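Local coordinates for protein MdcE (Pseudomonas aeruginosa, PDB 5VIP) that is the gamma subunit of a biotin-independent malonate decarboxylase, where it probably acts as part of the carboxyl-transferring and decarboxylating component, at residues A37-D42 and V91-E96; A44-A49 and W85-A90. All coordinates share one frame; numbering follows the deposited sequence.

Contact 1: A37-D42 and V91-E96; sequences APRPGD and VDEALE
R39 and E93 bridge a loop and a helix whose backbones stay well apart. R39 opens a type I beta turn that ends at D42, where the backbone N of D42 bonds to R39 O (3.0 Å); E93 sits on helix 81-97, in its segment 91-96. The two side chains reach out from opposite directions. That of E93 is stretched, with CG anti to the backbone N (chi1 174°), which carries its carboxylate off the helix to the end of the arginine. There R39 grips it end-on with both terminal nitrogens, each aimed at the same oxygen: NH2 lies 2.9 Å and NH1 3.2 Å from E93 OE1. This oxygen lies in the guanidinium plane, whereas the carboxylate plane is turned 67° from it, and OE1 is approached on its syn side. The flank of the arginine belongs to D42, taken side-on: R39 NE meets D42 OD2 at 2.7 Å from above the carboxylate plane, while R39 NH1 reaches the syn lone pair of D42 OD1 at 3.1 Å. Nearby, R59 on strand 56-63 forms a second salt bridge to E93 OE1. The result is a salt-bridge network at the surface in which D42, gripping NE and NH1, probably helps to hold the guanidinium's rotation so that its end faces E93; two arginines converging on one carboxylate would be expected to stabilise its charged form.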
loop_
_atom_site.group_PDB
_atom_site.type_symbol
_atom_site.label_atom_id
_atom_site.label_comp_id
_atom_site.label_asym_id
_atom_site.label_seq_id
_atom_site.Cartn_x
_atom_site.Cartn_y
_atom_site.Cartn_z
ATOM N N ALA A 37 14.015 -24.521 1.332
ATOM C CA ALA A 37 12.649 -25.037 1.352
ATOM C C ALA A 37 11.736 -24.208 2.244
ATOM O O ALA A 37 12.159 -23.736 3.299
ATOM C CB ALA A 37 12.641 -26.489 1.811
ATOM N N PRO A 38 10.470 -24.042 1.824
ATOM C CA PRO A 38 9.480 -23.316 2.628
ATOM C C PRO A 38 9.205 -24.004 3.965
ATOM O O PRO A 38 9.489 -25.195 4.107
ATOM C CB PRO A 38 8.228 -23.320 1.738
ATOM C CG PRO A 38 8.409 -24.483 0.823
ATOM C CD PRO A 38 9.889 -24.577 0.579
ATOM N N ARG A 39 8.685 -23.248 4.931
ATOM C CA ARG A 39 8.263 -23.805 6.208
ATOM C C ARG A 39 6.961 -24.573 6.018
ATOM O O ARG A 39 6.158 -24.220 5.149
ATOM C CB ARG A 39 8.074 -22.705 7.258
ATOM C CG ARG A 39 9.293 -21.836 7.517
ATOM C CD ARG A 39 9.036 -20.892 8.683
ATOM N NE ARG A 39 7.836 -20.085 8.469
ATOM C CZ ARG A 39 7.235 -19.353 9.406
ATOM N NH1 ARG A 39 6.150 -18.654 9.103
ATOM N NH2 ARG A 39 7.712 -19.315 10.643
ATOM N N PRO A 40 6.753 -25.628 6.828
ATOM C CA PRO A 40 5.556 -26.476 6.789
ATOM C C PRO A 40 4.242 -25.713 6.663
ATOM O O PRO A 40 3.424 -26.052 5.809
ATOM C CB PRO A 40 5.627 -27.214 8.127
ATOM C CG PRO A 40 7.092 -27.414 8.322
ATOM C CD PRO A 40 7.752 -26.156 7.777
ATOM N N GLY A 41 4.043 -24.691 7.484
ATOM C CA GLY A 41 2.780 -23.972 7.477
ATOM C C GLY A 41 2.601 -22.900 6.409
ATOM O O GLY A 41 1.499 -22.379 6.236
ATOM N N ASP A 42 3.672 -22.568 5.689
ATOM C CA ASP A 42 3.629 -21.466 4.725
ATOM C C ASP A 42 3.223 -21.909 3.323
ATOM O O ASP A 42 3.446 -23.052 2.948
ATOM C CB ASP A 42 4.996 -20.773 4.646
ATOM C CG ASP A 42 5.341 -20.001 5.912
ATOM O OD1 ASP A 42 4.425 -19.701 6.707
ATOM O OD2 ASP A 42 6.533 -19.676 6.097
ATOM N N VAL A 91 4.497 -12.241 9.365
ATOM C CA VAL A 91 4.932 -11.048 10.077
ATOM C C VAL A 91 4.225 -10.933 11.427
ATOM O O VAL A 91 4.861 -10.660 12.452
ATOM C CB VAL A 91 4.698 -9.781 9.236
ATOM C CG1 VAL A 91 4.938 -8.532 10.071
ATOM C CG2 VAL A 91 5.632 -9.802 7.999
ATOM N N ASP A 92 2.916 -11.165 11.448
ATOM C CA ASP A 92 2.195 -11.082 12.714
ATOM C C ASP A 92 2.690 -12.138 13.713
ATOM O O ASP A 92 2.673 -11.909 14.923
ATOM C CB ASP A 92 0.688 -11.233 12.499
ATOM C CG ASP A 92 -0.117 -10.511 13.555
ATOM O OD1 ASP A 92 -0.043 -9.265 13.607
ATOM O OD2 ASP A 92 -0.811 -11.187 14.348
ATOM N N GLU A 93 3.128 -13.286 13.201
ATOM C CA GLU A 93 3.687 -14.336 14.052
ATOM C C GLU A 93 4.902 -13.811 14.819
ATOM O O GLU A 93 5.002 -13.988 16.026
ATOM C CB GLU A 93 4.074 -15.568 13.226
ATOM C CG GLU A 93 4.790 -16.639 14.050
ATOM C CD GLU A 93 5.261 -17.832 13.224
ATOM O OE1 GLU A 93 5.856 -17.631 12.140
ATOM O OE2 GLU A 93 5.039 -18.979 13.668
ATOM N N ALA A 94 5.817 -13.153 14.113
ATOM C CA ALA A 94 6.991 -12.568 14.748
ATOM C C ALA A 94 6.618 -11.454 15.730
ATOM O O ALA A 94 7.192 -11.359 16.814
ATOM C CB ALA A 94 7.958 -12.041 13.690
ATOM N N LEU A 95 5.662 -10.614 15.348
ATOM C CA LEU A 95 5.247 -9.488 16.185
ATOM C C LEU A 95 4.712 -9.971 17.536
ATOM O O LEU A 95 5.063 -9.430 18.593
ATOM C CB LEU A 95 4.191 -8.650 15.450
ATOM C CG LEU A 95 3.549 -7.437 16.130
ATOM C CD1 LEU A 95 4.584 -6.358 16.415
ATOM C CD2 LEU A 95 2.428 -6.874 15.268
ATOM N N GLU A 96 3.882 -11.008 17.492
ATOM C CA GLU A 96 3.263 -11.556 18.696
ATOM C C GLU A 96 4.274 -12.291 19.570
ATOM O O GLU A 96 4.208 -12.225 20.790
ATOM C CB GLU A 96 2.113 -12.490 18.315
ATOM C CG GLU A 96 0.965 -11.776 17.592
ATOM C CD GLU A 96 0.251 -10.760 18.475
ATOM O OE1 GLU A 96 -0.044 -11.093 19.640
ATOM O OE2 GLU A 96 -0.016 -9.629 18.009
#

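Contact 2: A44-A49 and W85-A90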
loop_
_atom_site.group_PDB
_atom_site.type_symbol
_atom_site.label_atom_id
_atom_site.label_comp_id
_atom_site.label_asym_id
_atom_site.label_seq_id
_atom_site.Cartn_x
_atom_site.Cartn_y
_atom_site.Cartn_z
ATOM N N ALA A 44 3.974 -22.259 -0.566
ATOM C CA ALA A 44 5.247 -22.585 -1.210
ATOM C C ALA A 44 5.866 -21.385 -1.925
ATOM O O ALA A 44 7.045 -21.408 -2.292
ATOM C CB ALA A 44 5.057 -23.731 -2.191
ATOM N N SER A 45 5.064 -20.345 -2.132
ATOM C CA SER A 45 5.538 -19.109 -2.743
ATOM C C SER A 45 6.154 -18.166 -1.709
ATOM O O SER A 45 6.506 -17.035 -2.025
ATOM C CB SER A 45 4.386 -18.415 -3.457
ATOM O OG SER A 45 3.262 -18.351 -2.595
ATOM N N LEU A 46 6.260 -18.635 -0.470
ATOM C CA LEU A 46 6.851 -17.869 0.621
ATOM C C LEU A 46 8.061 -18.571 1.220
ATOM O O LEU A 46 7.991 -19.752 1.549
ATOM C CB LEU A 46 5.827 -17.646 1.731
ATOM C CG LEU A 46 5.430 -16.204 1.957
ATOM C CD1 LEU A 46 4.741 -15.730 0.702
ATOM C CD2 LEU A 46 4.533 -16.088 3.180
ATOM N N ARG A 47 9.161 -17.844 1.367
ATOM C CA ARG A 47 10.290 -18.337 2.140
ATOM C C ARG A 47 10.459 -17.484 3.388
ATOM O O ARG A 47 10.601 -16.258 3.296
ATOM C CB ARG A 47 11.576 -18.320 1.318
ATOM C CG ARG A 47 11.542 -19.198 0.096
ATOM C CD ARG A 47 11.456 -20.671 0.459
ATOM N NE ARG A 47 11.536 -21.498 -0.742
ATOM C CZ ARG A 47 10.483 -21.841 -1.474
ATOM N NH1 ARG A 47 9.275 -21.426 -1.115
ATOM N NH2 ARG A 47 10.634 -22.591 -2.561
ATOM N N VAL A 48 10.459 -18.144 4.545
ATOM C CA VAL A 48 10.617 -17.486 5.838
ATOM C C VAL A 48 11.627 -18.267 6.674
ATOM O O VAL A 48 11.555 -19.493 6.746
ATOM C CB VAL A 48 9.272 -17.398 6.614
ATOM C CG1 VAL A 48 9.457 -16.678 7.944
ATOM C CG2 VAL A 48 8.194 -16.717 5.772
ATOM N N ALA A 49 12.561 -17.562 7.304
ATOM C CA ALA A 49 13.569 -18.206 8.143
ATOM C C ALA A 49 14.055 -17.248 9.218
ATOM O O ALA A 49 14.271 -16.068 8.951
ATOM C CB ALA A 49 14.740 -18.685 7.298
ATOM N N TRP A 85 -1.825 -12.814 2.248
ATOM C CA TRP A 85 -2.246 -13.234 3.575
ATOM C C TRP A 85 -1.134 -14.007 4.265
ATOM O O TRP A 85 -0.992 -13.920 5.477
ATOM C CB TRP A 85 -3.526 -14.071 3.517
ATOM C CG TRP A 85 -4.769 -13.274 3.207
ATOM C CD1 TRP A 85 -5.614 -13.455 2.152
ATOM C CD2 TRP A 85 -5.306 -12.177 3.969
ATOM N NE1 TRP A 85 -6.655 -12.546 2.218
ATOM C CE2 TRP A 85 -6.480 -11.749 3.321
ATOM C CE3 TRP A 85 -4.902 -11.514 5.137
ATOM C CZ2 TRP A 85 -7.260 -10.684 3.800
ATOM C CZ3 TRP A 85 -5.684 -10.465 5.617
ATOM C CH2 TRP A 85 -6.843 -10.057 4.944
ATOM N N GLY A 86 -0.337 -14.747 3.491
ATOM C CA GLY A 86 0.785 -15.484 4.055
ATOM C C GLY A 86 1.842 -14.599 4.701
ATOM O O GLY A 86 2.356 -14.897 5.784
ATOM N N LEU A 87 2.174 -13.501 4.028
ATOM C CA LEU A 87 3.094 -12.509 4.585
ATOM C C LEU A 87 2.546 -11.910 5.873
ATOM O O LEU A 87 3.266 -11.771 6.861
ATOM C CB LEU A 87 3.363 -11.388 3.566
ATOM C CG LEU A 87 4.366 -11.717 2.462
ATOM C CD1 LEU A 87 4.420 -10.594 1.432
ATOM C CD2 LEU A 87 5.738 -11.957 3.077
ATOM N N ALA A 88 1.270 -11.534 5.845
ATOM C CA ALA A 88 0.611 -10.960 7.006
ATOM C C ALA A 88 0.745 -11.902 8.197
ATOM O O ALA A 88 1.106 -11.486 9.306
ATOM C CB ALA A 88 -0.874 -10.692 6.699
ATOM N N ALA A 89 0.464 -13.178 7.947
ATOM C CA ALA A 89 0.528 -14.196 8.989
ATOM C C ALA A 89 1.952 -14.376 9.529
ATOM O O ALA A 89 2.148 -14.441 10.749
ATOM C CB ALA A 89 -0.022 -15.528 8.455
ATOM N N ALA A 90 2.938 -14.450 8.629
ATOM C CA ALA A 90 4.329 -14.651 9.040
ATOM C C ALA A 90 4.871 -13.440 9.797
ATOM O O ALA A 90 5.614 -13.581 10.767
ATOM C CB ALA A 90 5.214 -14.959 7.827
#
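L46 and V48, two residues apart on strand 46-53, the outermost strand of the sheet within this chain, turn their side chains onto helix 81-97, and the contact is almost wholly apolar. The deeper insertion is made by L46, whose CD2 methyl rests against the helix backbone itself, 3.4 Å from G86 C and 3.6 Å from L87 N. G86 has no side chain to hold the leucine off, which lets the methyl settle on the backbone. The leucine sits at an unusual first torsion (chi1 -115°), away from the staggered positions, consistent with a close fit over the glycine. Methyl-to-methyl contact follows on the flank of the helix, where L46 CD2 lies 4.3 Å from L87 CD2. One turn on, V48 CG2 touches A90 CB at 4.0 Å, the small A90 meeting it with its single methyl.

Strand and helix segments run nearly parallel, 10° between their directions and 9.8 Å between their axes. This is the packing of a helix on a mixed sheet in an alpha/beta fold: helix 81-97 connects strand 56-63 to the parallel neighbouring strand 106-113, a beta-alpha-beta crossover, and strand 46-53 pairs antiparallel with 56-63. L87 also packs on L61 and V63 of strand 56-63, and on the far flank W85 stacks on an aromatic side chain of a neighbouring subunit.

On the other side of the strand from the helix, R47 has its NH1 modelled 2.5 Å from A44 O, unusually short for a hydrogen bond, and coming from above the carbonyl plane, while NE is held by L36 O. A polar tie to the helix comes from S45 OG, in the loop just before the strand, which is hydrogen-bonded to E83.

How the contacts relate
From the N terminus, the chain leaves helix 24-33 and passes through the loop 37-42 before entering strand 46-53; it then turns back along strand 56-63 and reaches helix 81-97. Contact 2 closes the shorter loop, from 44-49 to 85-90, and contact 1 the longer one around it, from 37-42 to 91-96, so the two nest and do not cross. Their centres lie about 6 Å apart and both use the same helix. They also touch: D42 OD2 packs 3.4 Å from V48 CG2, and P38 lies against R47. Together they tie the loop before the sheet and strand 46-53 to one helix, by charge at the surface and by apolar packing inside.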